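Local structure of putative metal binding protein RUMGNA_00854 (Ruminococcus gnavus, 3U7Z) at residues A[12-15]-A[19-22]; A[23-28]-A[33-38]; A[43-46]-A[51-54]; A[54-59]-A[67-72]. The protein binds calcium ions in the crystal and belongs to the DUF4430 family, though its biological role is not established. All coordinates share one frame; numbering follows the deposited sequence. Where two conformers were deposited one is given.

Interactions 1 and 3 are beta hairpins, interaction 2 packs a helix on an edge strand, and interaction 4 sets a tryptophan against a tight turn. Interaction 2 continues interaction 1 along strand 20-27; V13 CG2 of neighbouring strand 7-14 lies 3.8 Å from F23 CE2. Interactions 1 and 4 meet with their centres about 10 Å apart. H15 ND1 lies 2.7 Å from E59 OE1, and H15 NE2 the same distance from D57 OD2. D57 carries a calcium ion. Interactions 2 and 3 share another, bound by E37 and D43 together with N40 and V42. Interactions 3 and 4 share T54. D43 N bonds to T55 O at 2.9 Å, tying the strand before the turn to D43.

Interaction 1: A[12-15]-A[19-22]; sequences TVIH and TENV
V13 and N21 face each other as an antiparallel hydrogen-bonded pair near the turn end of the beta hairpin made by strands 7-14 and 20-27. V13 N donates to N21 O at 2.8 Å, and N21 N donates back to V13 O at 2.9 Å. Beyond the strand ends, H15 N donates to T19 O in a nearly straight bond of 2.9 Å.

T12, I14, E20 and V22 put their side chains on one face. T12 OG1 sits beside its own backbone N (chi1 -58°) and touches V22 CG2 at 3.6 Å. T12 CG2 reaches diagonally to E20 CB, 4.1 Å away. With an alanine at T12 both branches go, and V22 CG2 would probably lose its cover on this side and be freer to turn. The extended chain of E20 runs alongside one deposited conformer of I14, both pointing the same way.

V13 and N21 put theirs on the other face, next to H15. V13 CG1 lies over one face of the H15 ring, toward its rim. N21 comes to the ring edge, its amide plane turned 66° from the ring. The first torsion of N21 keeps CG beside the backbone N (chi1 -64°), which lets the amide lean across toward H15. Both ring nitrogens have partners in the turn at 56-59. H15 ND1 bonds to E59 OE1 and NE2 to D57 OD2, which also takes a weak bond from N21 ND2. N21 ND2 itself lies 3.1 Å from H15 CD2.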
loop_
_atom_site.group_PDB
_atom_site.type_symbol
_atom_site.label_atom_id
_atom_site.label_comp_id
_atom_site.label_asym_id
_atom_site.label_seq_id
_atom_site.Cartn_x
_atom_site.Cartn_y
_atom_site.Cartn_z
ATOM N N THR A 12 -2.305 3.174 -6.452
ATOM C CA THR A 12 -3.734 3.059 -6.687
ATOM C C THR A 12 -4.347 2.200 -5.603
ATOM O O THR A 12 -3.830 1.135 -5.291
ATOM C CB THR A 12 -4.023 2.456 -8.054
ATOM O OG1 THR A 12 -3.425 3.266 -9.075
ATOM C CG2 THR A 12 -5.500 2.355 -8.328
ATOM N N VAL A 13 -5.372 2.729 -4.954
ATOM C CA VAL A 13 -6.116 2.032 -3.947
ATOM C C VAL A 13 -7.356 1.445 -4.566
ATOM O O VAL A 13 -8.159 2.179 -5.106
ATOM C CB VAL A 13 -6.448 2.923 -2.767
ATOM C CG1 VAL A 13 -7.228 2.187 -1.720
ATOM C CG2 VAL A 13 -5.166 3.564 -2.210
ATOM N N ILE A 14 -7.495 0.138 -4.476
ATOM C CA ILE A 14 -8.683 -0.571 -4.983
ATOM C C ILE A 14 -9.500 -1.017 -3.767
ATOM O O ILE A 14 -9.150 -1.930 -3.017
ATOM C CB ILE A 14 -8.355 -1.717 -5.942
ATOM C CG1 ILE A 14 -7.534 -1.222 -7.142
ATOM C CG2 ILE A 14 -9.619 -2.318 -6.518
ATOM C CD1 ILE A 14 -6.051 -1.275 -6.951
ATOM N N HIS A 15 -10.558 -0.273 -3.567
ATOM C CA HIS A 15 -11.413 -0.394 -2.435
ATOM C C HIS A 15 -12.321 -1.645 -2.535
ATOM O O HIS A 15 -12.465 -2.273 -3.598
ATOM C CB HIS A 15 -12.240 0.902 -2.240
ATOM C CG HIS A 15 -11.452 2.038 -1.657
ATOM N ND1 HIS A 15 -11.077 2.053 -0.331
ATOM C CD2 HIS A 15 -10.888 3.135 -2.226
ATOM C CE1 HIS A 15 -10.397 3.167 -0.082
ATOM N NE2 HIS A 15 -10.249 3.838 -1.223
ATOM N N THR A 19 -14.128 0.922 -6.257
ATOM C CA THR A 19 -13.655 2.276 -6.419
ATOM C C THR A 19 -12.130 2.236 -6.431
ATOM O O THR A 19 -11.509 1.618 -5.565
ATOM C CB THR A 19 -14.116 3.194 -5.234
ATOM O OG1 THR A 19 -15.538 3.233 -5.129
ATOM C CG2 THR A 19 -13.613 4.657 -5.474
ATOM N N GLU A 20 -11.539 2.869 -7.405
ATOM C CA GLU A 20 -10.088 2.990 -7.527
ATOM C C GLU A 20 -9.750 4.453 -7.309
ATOM O O GLU A 20 -10.276 5.347 -7.961
ATOM C CB GLU A 20 -9.586 2.429 -8.848
ATOM C CG GLU A 20 -9.965 0.968 -9.005
ATOM C CD GLU A 20 -9.334 0.287 -10.189
ATOM O OE1 GLU A 20 -8.527 0.967 -10.845
ATOM O OE2 GLU A 20 -9.662 -0.913 -10.451
ATOM N N ASN A 21 -8.925 4.726 -6.332
ATOM C CA ASN A 21 -8.386 6.083 -6.128
ATOM C C ASN A 21 -6.910 6.069 -6.435
ATOM O O ASN A 21 -6.142 5.306 -5.850
ATOM C CB ASN A 21 -8.666 6.560 -4.708
ATOM C CG ASN A 21 -10.198 6.704 -4.434
ATOM O OD1 ASN A 21 -10.928 7.316 -5.238
ATOM N ND2 ASN A 21 -10.694 6.027 -3.416
ATOM N N VAL A 22 -6.486 6.970 -7.294
ATOM C CA VAL A 22 -5.096 7.007 -7.733
ATOM C C VAL A 22 -4.424 8.193 -7.072
ATOM O O VAL A 22 -4.961 9.327 -7.119
ATOM C CB VAL A 22 -5.008 7.147 -9.280
ATOM C CG1 VAL A 22 -3.574 7.306 -9.719
ATOM C CG2 VAL A 22 -5.641 5.953 -9.958
#

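Interaction 2: A[23-28]-A[33-38]; sequences FEFDTD and GEVLES. With CA (calcium ion), chain D.
F25 lays its ring against V35, so that strand 20-27 packs on helix 32-38. From CB outward, the side chain of F25 stays close to one methyl. Its CB lies 3.8 Å from V35 CG1, and its CG is nearer, at 3.4 Å. CD1 and CD2 flank the same methyl almost evenly. V35 CG1 therefore sits over the ring face in a CH-pi contact, 3.6 Å from the centroid and 19° off the normal. Farther out the ring draws off a little. F25 CE2 is 4.1 Å from V35 CG1, while CE1 has V35 O at 3.7 Å and S38 OG nearby. CZ, the tip, is also nearest to V35 O. V35 O accepts hydrogen bonds from S38 OG, at 2.6 Å, and from S38 N. The second methyl, V35 CG2, turns to T27 and touches its OG1 at 3.8 Å. T27 OG1 has its polar partner in A29 N. Two residues on, E37 points away from the strand and binds a calcium ion with both carboxylate oxygens.

The helix crosses the strand at 114°, on the sheet face that carries F25 and T27. A helix laid over a mixed sheet is consistent with the ubiquitin-like clan. Strand 20-27 is an outermost strand, and F25 also touches I9 and V11 of neighbouring strand 7-14.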
loop_
_atom_site.group_PDB
_atom_site.type_symbol
_atom_site.label_atom_id
_atom_site.label_comp_id
_atom_site.label_asym_id
_atom_site.label_seq_id
_atom_site.Cartn_x
_atom_site.Cartn_y
_atom_site.Cartn_z
ATOM N N PHE A 23 -3.265 7.921 -6.502
ATOM C CA PHE A 23 -2.487 8.906 -5.820
ATOM C C PHE A 23 -1.115 8.979 -6.450
ATOM O O PHE A 23 -0.479 7.968 -6.669
ATOM C CB PHE A 23 -2.368 8.582 -4.336
ATOM C CG PHE A 23 -3.670 8.494 -3.621
ATOM C CD1 PHE A 23 -4.248 9.642 -3.039
ATOM C CD2 PHE A 23 -4.327 7.312 -3.506
ATOM C CE1 PHE A 23 -5.451 9.540 -2.415
ATOM C CE2 PHE A 23 -5.548 7.244 -2.874
ATOM C CZ PHE A 23 -6.093 8.368 -2.331
ATOM N N GLU A 24 -0.646 10.180 -6.750
ATOM C CA GLU A 24 0.678 10.363 -7.336
ATOM C C GLU A 24 1.570 10.919 -6.274
ATOM O O GLU A 24 1.176 11.798 -5.512
ATOM C CB GLU A 24 0.643 11.303 -8.523
ATOM C CG GLU A 24 0.028 10.713 -9.731
ATOM C CD GLU A 24 0.156 11.639 -10.903
ATOM O OE1 GLU A 24 -0.302 12.795 -10.787
ATOM O OE2 GLU A 24 0.736 11.215 -11.922
ATOM N N PHE A 25 2.803 10.401 -6.207
ATOM C CA PHE A 25 3.801 10.938 -5.310
ATOM C C PHE A 25 5.096 11.292 -6.035
ATOM O O PHE A 25 5.574 10.578 -6.897
ATOM C CB PHE A 25 4.116 9.918 -4.247
ATOM C CG PHE A 25 2.967 9.592 -3.370
ATOM C CD1 PHE A 25 2.733 10.319 -2.207
ATOM C CD2 PHE A 25 2.155 8.500 -3.636
ATOM C CE1 PHE A 25 1.654 10.002 -1.361
ATOM C CE2 PHE A 25 1.075 8.165 -2.774
ATOM C CZ PHE A 25 0.835 8.900 -1.668
ATOM N N ASP A 26 5.645 12.436 -5.658
ATOM C CA ASP A 26 6.977 12.820 -6.068
ATOM C C ASP A 26 7.814 12.783 -4.785
ATOM O O ASP A 26 7.638 13.602 -3.911
ATOM C CB ASP A 26 6.919 14.214 -6.709
ATOM C CG ASP A 26 5.879 14.300 -7.853
ATOM O OD1 ASP A 26 6.065 13.647 -8.894
ATOM O OD2 ASP A 26 4.849 14.995 -7.686
ATOM N N THR A 27 8.719 11.819 -4.672
ATOM C CA THR A 27 9.253 11.432 -3.361
ATOM C C THR A 27 10.727 11.092 -3.440
ATOM O O THR A 27 11.165 10.557 -4.417
ATOM C CB THR A 27 8.429 10.220 -2.778
ATOM O OG1 THR A 27 8.995 9.796 -1.544
ATOM C CG2 THR A 27 8.436 9.025 -3.752
ATOM N N ASP A 28 11.459 11.376 -2.363
ATOM C CA ASP A 28 12.856 10.917 -2.208
ATOM C C ASP A 28 12.943 9.740 -1.244
ATOM O O ASP A 28 14.041 9.319 -0.855
ATOM C CB ASP A 28 13.800 12.060 -1.776
ATOM C CG ASP A 28 13.100 13.125 -0.936
ATOM O OD1 ASP A 28 12.525 12.752 0.113
ATOM O OD2 ASP A 28 13.078 14.316 -1.349
ATOM N N GLY A 33 6.477 2.291 2.511
ATOM C CA GLY A 33 5.732 2.717 3.719
ATOM C C GLY A 33 5.902 4.189 4.056
ATOM O O GLY A 33 4.933 4.846 4.498
ATOM N N GLU A 34 7.121 4.717 3.823
ATOM C CA GLU A 34 7.424 6.122 4.067
ATOM C C GLU A 34 6.569 6.993 3.133
ATOM O O GLU A 34 5.998 8.032 3.553
ATOM C CB GLU A 34 8.943 6.381 3.868
ATOM C CG GLU A 34 9.344 7.843 3.943
ATOM C CD GLU A 34 10.826 8.088 3.633
ATOM O OE1 GLU A 34 11.593 7.118 3.449
ATOM O OE2 GLU A 34 11.217 9.280 3.566
ATOM N N VAL A 35 6.437 6.553 1.892
ATOM C CA VAL A 35 5.629 7.270 0.937
ATOM C C VAL A 35 4.166 7.292 1.362
ATOM O O VAL A 35 3.529 8.344 1.373
ATOM C CB VAL A 35 5.720 6.673 -0.489
ATOM C CG1 VAL A 35 4.887 7.536 -1.412
ATOM C CG2 VAL A 35 7.178 6.503 -1.004
ATOM N N LEU A 36 3.665 6.123 1.743
ATOM C CA LEU A 36 2.240 6.011 2.105
ATOM C C LEU A 36 1.933 6.869 3.322
ATOM O O LEU A 36 0.897 7.598 3.391
ATOM C CB LEU A 36 1.926 4.563 2.372
ATOM C CG LEU A 36 2.080 3.570 1.212
ATOM C CD1 LEU A 36 1.902 2.088 1.622
ATOM C CD2 LEU A 36 1.134 3.947 0.093
ATOM N N GLU A 37 2.859 6.852 4.289
ATOM C CA GLU A 37 2.623 7.581 5.543
ATOM C C GLU A 37 2.892 9.072 5.437
ATOM O O GLU A 37 2.392 9.811 6.265
ATOM C CB GLU A 37 3.358 6.978 6.751
ATOM C CG GLU A 37 2.661 5.718 7.247
ATOM C CD GLU A 37 1.345 5.971 7.994
ATOM O OE1 GLU A 37 0.730 7.067 7.892
ATOM O OE2 GLU A 37 0.903 5.060 8.725
ATOM N N SER A 38 3.516 9.511 4.332
ATOM C CA SER A 38 3.807 10.918 4.155
ATOM C C SER A 38 2.569 11.765 4.151
ATOM O O SER A 38 2.594 12.928 4.585
ATOM C CB SER A 38 4.690 11.159 2.923
ATOM O OG SER A 38 4.031 10.920 1.708
HETATM CA CA CA D . -1.106 6.399 9.472
#

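Interaction 3: A[43-46]-A[51-54]; sequences DGES and LFIT. With CA (calcium ion), chain D; CA (calcium ion), chain C; EDO (1,2-ethanediol), chain J.
D43 pairs with T54 through its backbone while its carboxylate holds two calcium ions, and one oxygen, OD1, is bound to both. This is the metal-bearing end of the beta hairpin of strands 42-45 and 52-56. D43 OD1 lies 2.4 Å from one calcium ion, which E37, N40 and V42 also bind. The second ion is held by OD1 and OD2 together, with OD2 at 2.5 Å, and by two waters.

T54 N donates to D43 O at 3.0 Å. T54 and T55 both face D43, a classic beta bulge that falls next to the metal site. Further along, E45 and F52 form a hydrogen-bonded pair, E45 N to F52 O and F52 N to E45 O. Between them and the bulge, G44 meets I53. L51, just before strand 52-56, reaches over G44. Its CG is anti to the backbone N (chi1 -172°), which brings CD1 to 3.5 Å from G44 C. A CB on G44 would clash with that methyl and with F52 O.

On F52, E45 OE1 stands near the ring edge and T54 CG2 over one face. A 1,2-ethanediol, probably from the crystallisation liquor, bonds to the backbone of L51 and I53. Its O2 donates to L51 O at 2.7 Å, and its O1 accepts from I53 N at 2.9 Å.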
loop_
_atom_site.group_PDB
_atom_site.type_symbol
_atom_site.label_atom_id
_atom_site.label_comp_id
_atom_site.label_asym_id
_atom_site.label_seq_id
_atom_site.Cartn_x
_atom_site.Cartn_y
_atom_site.Cartn_z
ATOM N N ASP A 43 -2.988 3.296 7.688
ATOM C CA ASP A 43 -2.655 3.024 9.096
ATOM C C ASP A 43 -2.207 1.584 9.163
ATOM O O ASP A 43 -2.810 0.694 8.547
ATOM C CB ASP A 43 -3.837 3.246 10.029
ATOM C CG ASP A 43 -3.970 4.630 10.563
ATOM O OD1 ASP A 43 -3.211 5.549 10.259
ATOM O OD2 ASP A 43 -4.929 4.784 11.368
ATOM N N GLY A 44 -1.124 1.366 9.917
ATOM C CA GLY A 44 -0.646 0.063 10.141
ATOM C C GLY A 44 -0.039 -0.122 11.477
ATOM O O GLY A 44 0.259 0.829 12.169
ATOM N N GLU A 45 0.176 -1.372 11.803
ATOM C CA GLU A 45 0.808 -1.732 13.067
ATOM C C GLU A 45 2.143 -2.446 12.777
ATOM O O GLU A 45 2.254 -3.270 11.862
ATOM C CB GLU A 45 -0.159 -2.679 13.807
ATOM C CG GLU A 45 0.307 -3.180 15.098
ATOM C CD GLU A 45 -0.523 -4.280 15.791
ATOM O OE1 GLU A 45 -1.350 -5.001 15.137
ATOM O OE2 GLU A 45 -0.233 -4.436 17.033
ATOM N N SER A 46 3.135 -2.183 13.612
ATOM C CA SER A 46 4.452 -2.824 13.488
ATOM C C SER A 46 4.308 -4.300 13.881
ATOM O O SER A 46 3.371 -4.719 14.582
ATOM C CB SER A 46 5.451 -2.135 14.446
ATOM O OG SER A 46 4.960 -2.027 15.745
ATOM N N LEU A 51 5.302 -3.995 8.598
ATOM C CA LEU A 51 4.057 -3.308 8.801
ATOM C C LEU A 51 2.866 -4.147 8.363
ATOM O O LEU A 51 2.885 -4.708 7.248
ATOM C CB LEU A 51 4.105 -2.009 7.990
ATOM C CG LEU A 51 2.964 -1.014 8.193
ATOM C CD1 LEU A 51 2.870 -0.542 9.653
ATOM C CD2 LEU A 51 3.082 0.199 7.229
ATOM N N PHE A 52 1.860 -4.233 9.216
ATOM C CA PHE A 52 0.588 -4.844 8.882
ATOM C C PHE A 52 -0.396 -3.682 8.682
ATOM O O PHE A 52 -0.755 -2.987 9.608
ATOM C CB PHE A 52 0.174 -5.717 10.063
ATOM C CG PHE A 52 -1.232 -6.244 10.028
ATOM C CD1 PHE A 52 -1.836 -6.661 8.861
ATOM C CD2 PHE A 52 -1.969 -6.269 11.208
ATOM C CE1 PHE A 52 -3.141 -7.173 8.866
ATOM C CE2 PHE A 52 -3.245 -6.776 11.224
ATOM C CZ PHE A 52 -3.825 -7.210 10.031
ATOM N N ILE A 53 -0.766 -3.457 7.443
ATOM C CA ILE A 53 -1.670 -2.349 7.030
ATOM C C ILE A 53 -3.105 -2.798 7.216
ATOM O O ILE A 53 -3.547 -3.792 6.597
ATOM C CB ILE A 53 -1.409 -1.940 5.562
ATOM C CG1 ILE A 53 0.002 -1.351 5.438
ATOM C CG2 ILE A 53 -2.459 -0.950 5.034
ATOM C CD1 ILE A 53 0.399 -1.069 4.031
ATOM N N THR A 54 -3.845 -2.063 8.029
ATOM C CA THR A 54 -5.232 -2.311 8.375
ATOM C C THR A 54 -6.194 -1.365 7.650
ATOM O O THR A 54 -7.318 -1.741 7.380
ATOM C CB THR A 54 -5.397 -2.224 9.939
ATOM O OG1 THR A 54 -4.926 -0.954 10.361
ATOM C CG2 THR A 54 -4.642 -3.399 10.617
HETATM CA CA CA D . -1.106 6.399 9.472
HETATM CA CA CA C . -3.806 6.645 12.538
HETATM C C1 EDO J . 0.469 -5.133 4.149
HETATM O O1 EDO J . -0.051 -5.497 5.492
HETATM C C2 EDO J . 2.023 -5.282 4.017
HETATM O O2 EDO J . 2.881 -4.186 4.557
HETATM O O HOH W 1 -4.832 8.846 12.078
HETATM O O HOH W 2 -5.640 6.058 13.994
#

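Interaction 4: A[54-59]-A[67-72]; sequences TTVDEE and QWWCIT. With CA (calcium ion), chain F; EDO (1,2-ethanediol), chain K.
The indole of W69 has V56 CG2 over one face and two backbone carbonyls, T54 O and E59 O, near the edge that carries NE1. V56 CG2 makes a CH-pi contact with the five-membered ring, 3.5 Å from its centroid and 14° off the normal. It sits over the middle of the indole, and its closest ring atom is W69 CD2. At the far end of the indole the carboxylate of E59 stands steeply to the ring, the two planes 72° apart. E59 OE1 is 3.8 Å from W69 CH2, but its strongest partner is H15.

V56 to E59 form a type I' turn that joins strands 52-56 and 59-60. V56 N donates to E59 O, and E59 N to V56 O. At the tip of the turn D57 OD1 binds a calcium ion at 2.2 Å. Water 3 on that ion also donates to E58 OE1.

W69 NE1 lies 3.2 Å from T54 O and 3.3 Å from E59 O. A leucine in place of W69 would probably leave V56 CG2 without its aromatic face and the two carbonyls without this shared N-H. Both hydrogen bonds of W69 NE1 are weak and far from straight, one proton divided between two poorly aligned acceptors. This suggests that the buried ring is held mainly by packing, with the split bond giving its N-H a polar partner.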
loop_
_atom_site.group_PDB
_atom_site.type_symbol
_atom_site.label_atom_id
_atom_site.label_comp_id
_atom_site.label_asym_id
_atom_site.label_seq_id
_atom_site.Cartn_x
_atom_site.Cartn_y
_atom_site.Cartn_z
ATOM N N THR A 54 -3.845 -2.063 8.029
ATOM C CA THR A 54 -5.232 -2.311 8.375
ATOM C C THR A 54 -6.194 -1.365 7.650
ATOM O O THR A 54 -7.318 -1.741 7.380
ATOM C CB THR A 54 -5.397 -2.224 9.939
ATOM O OG1 THR A 54 -4.926 -0.954 10.361
ATOM C CG2 THR A 54 -4.642 -3.399 10.617
ATOM N N THR A 55 -5.762 -0.135 7.408
ATOM C CA THR A 55 -6.610 0.892 6.826
ATOM C C THR A 55 -5.865 1.557 5.705
ATOM O O THR A 55 -4.694 1.917 5.862
ATOM C CB THR A 55 -7.013 1.959 7.860
ATOM O OG1 THR A 55 -7.663 1.326 8.945
ATOM C CG2 THR A 55 -7.920 3.068 7.291
ATOM N N VAL A 56 -6.544 1.707 4.555
ATOM C CA VAL A 56 -5.993 2.438 3.436
ATOM C C VAL A 56 -7.059 3.389 2.902
ATOM O O VAL A 56 -8.178 2.978 2.643
ATOM C CB VAL A 56 -5.562 1.485 2.272
ATOM C CG1 VAL A 56 -4.924 2.270 1.166
ATOM C CG2 VAL A 56 -4.572 0.436 2.803
ATOM N N ASP A 57 -6.720 4.673 2.805
ATOM C CA ASP A 57 -7.612 5.653 2.210
ATOM C C ASP A 57 -8.971 5.564 2.864
ATOM O O ASP A 57 -9.964 5.503 2.176
ATOM C CB ASP A 57 -7.666 5.519 0.682
ATOM C CG ASP A 57 -8.440 6.603 -0.010
ATOM O OD1 ASP A 57 -8.416 7.785 0.429
ATOM O OD2 ASP A 57 -9.067 6.272 -1.066
ATOM N N GLU A 58 -8.994 5.556 4.198
ATOM C CA GLU A 58 -10.209 5.552 5.009
ATOM C C GLU A 58 -11.089 4.340 4.890
ATOM O O GLU A 58 -12.240 4.395 5.266
ATOM C CB GLU A 58 -11.011 6.831 4.789
ATOM C CG GLU A 58 -10.209 8.071 5.051
ATOM C CD GLU A 58 -11.041 9.318 4.899
ATOM O OE1 GLU A 58 -11.911 9.382 3.985
ATOM O OE2 GLU A 58 -10.794 10.272 5.668
ATOM N N GLU A 59 -10.522 3.226 4.467
ATOM C CA GLU A 59 -11.215 1.963 4.491
ATOM C C GLU A 59 -10.428 0.921 5.276
ATOM O O GLU A 59 -9.266 0.620 4.994
ATOM C CB GLU A 59 -11.479 1.414 3.061
ATOM C CG GLU A 59 -12.243 0.106 3.112
ATOM C CD GLU A 59 -12.724 -0.427 1.789
ATOM O OE1 GLU A 59 -12.079 -0.151 0.798
ATOM O OE2 GLU A 59 -13.744 -1.171 1.722
ATOM N N GLN A 67 -10.664 -10.206 5.589
ATOM C CA GLN A 67 -10.234 -9.178 4.650
ATOM C C GLN A 67 -8.853 -8.681 5.021
ATOM O O GLN A 67 -8.496 -8.647 6.198
ATOM C CB GLN A 67 -11.182 -8.012 4.674
ATOM C CG GLN A 67 -12.552 -8.333 4.237
ATOM C CD GLN A 67 -13.512 -7.180 4.329
ATOM O OE1 GLN A 67 -13.206 -6.103 4.837
ATOM N NE2 GLN A 67 -14.728 -7.430 3.853
ATOM N N TRP A 68 -8.099 -8.296 3.995
ATOM C CA TRP A 68 -6.754 -7.834 4.190
ATOM C C TRP A 68 -6.325 -7.007 3.000
ATOM O O TRP A 68 -6.762 -7.188 1.868
ATOM C CB TRP A 68 -5.782 -9.009 4.394
ATOM C CG TRP A 68 -5.809 -10.062 3.326
ATOM C CD1 TRP A 68 -6.775 -11.022 3.178
ATOM C CD2 TRP A 68 -4.816 -10.371 2.388
ATOM N NE1 TRP A 68 -6.477 -11.849 2.162
ATOM C CE2 TRP A 68 -5.263 -11.492 1.651
ATOM C CE3 TRP A 68 -3.619 -9.766 2.020
ATOM C CZ2 TRP A 68 -4.547 -12.006 0.606
ATOM C CZ3 TRP A 68 -2.890 -10.346 1.020
ATOM C CH2 TRP A 68 -3.357 -11.448 0.323
ATOM N N TRP A 69 -5.442 -6.047 3.262
ATOM C CA TRP A 69 -4.841 -5.194 2.231
ATOM C C TRP A 69 -3.625 -5.868 1.649
ATOM O O TRP A 69 -2.740 -6.362 2.352
ATOM C CB TRP A 69 -4.459 -3.837 2.803
ATOM C CG TRP A 69 -5.657 -3.003 3.077
ATOM C CD1 TRP A 69 -6.245 -2.735 4.329
ATOM C CD2 TRP A 69 -6.446 -2.301 2.117
ATOM N NE1 TRP A 69 -7.339 -1.948 4.147
ATOM C CE2 TRP A 69 -7.496 -1.677 2.817
ATOM C CE3 TRP A 69 -6.345 -2.128 0.747
ATOM C CZ2 TRP A 69 -8.421 -0.867 2.165
ATOM C CZ3 TRP A 69 -7.280 -1.367 0.093
ATOM C CH2 TRP A 69 -8.308 -0.740 0.819
ATOM N N CYS A 70 -3.582 -5.886 0.317
ATOM C CA CYS A 70 -2.521 -6.515 -0.439
ATOM C C CYS A 70 -1.768 -5.522 -1.284
ATOM O O CYS A 70 -2.374 -4.729 -1.973
ATOM C CB CYS A 70 -3.168 -7.568 -1.353
ATOM S SG CYS A 70 -1.945 -8.231 -2.504
ATOM N N ILE A 71 -0.455 -5.590 -1.245
ATOM C CA ILE A 71 0.399 -4.702 -2.038
ATOM C C ILE A 71 0.812 -5.421 -3.316
ATOM O O ILE A 71 1.339 -6.529 -3.255
ATOM C CB ILE A 71 1.715 -4.314 -1.334
ATOM C CG1 ILE A 71 1.454 -3.699 0.046
ATOM C CG2 ILE A 71 2.560 -3.307 -2.182
ATOM C CD1 ILE A 71 2.657 -3.553 0.979
ATOM N N THR A 72 0.633 -4.774 -4.475
ATOM C CA THR A 72 1.173 -5.275 -5.743
ATOM C C THR A 72 1.897 -4.135 -6.427
ATOM O O THR A 72 1.773 -2.978 -6.037
ATOM C CB THR A 72 0.112 -5.902 -6.641
ATOM O OG1 THR A 72 -0.963 -4.993 -6.806
ATOM C CG2 THR A 72 -0.386 -7.171 -6.059
HETATM CA CA CA F . -8.753 9.831 1.033
HETATM C C1 EDO K . -5.080 6.660 7.726
HETATM O O1 EDO K . -6.047 7.039 8.720
HETATM C C2 EDO K . -5.713 5.882 6.576
HETATM O O2 EDO K . -6.848 6.394 5.845
HETATM O O HOH W 3 -10.998 8.645 1.759
HETATM O O HOH W 4 -6.396 10.556 1.299
#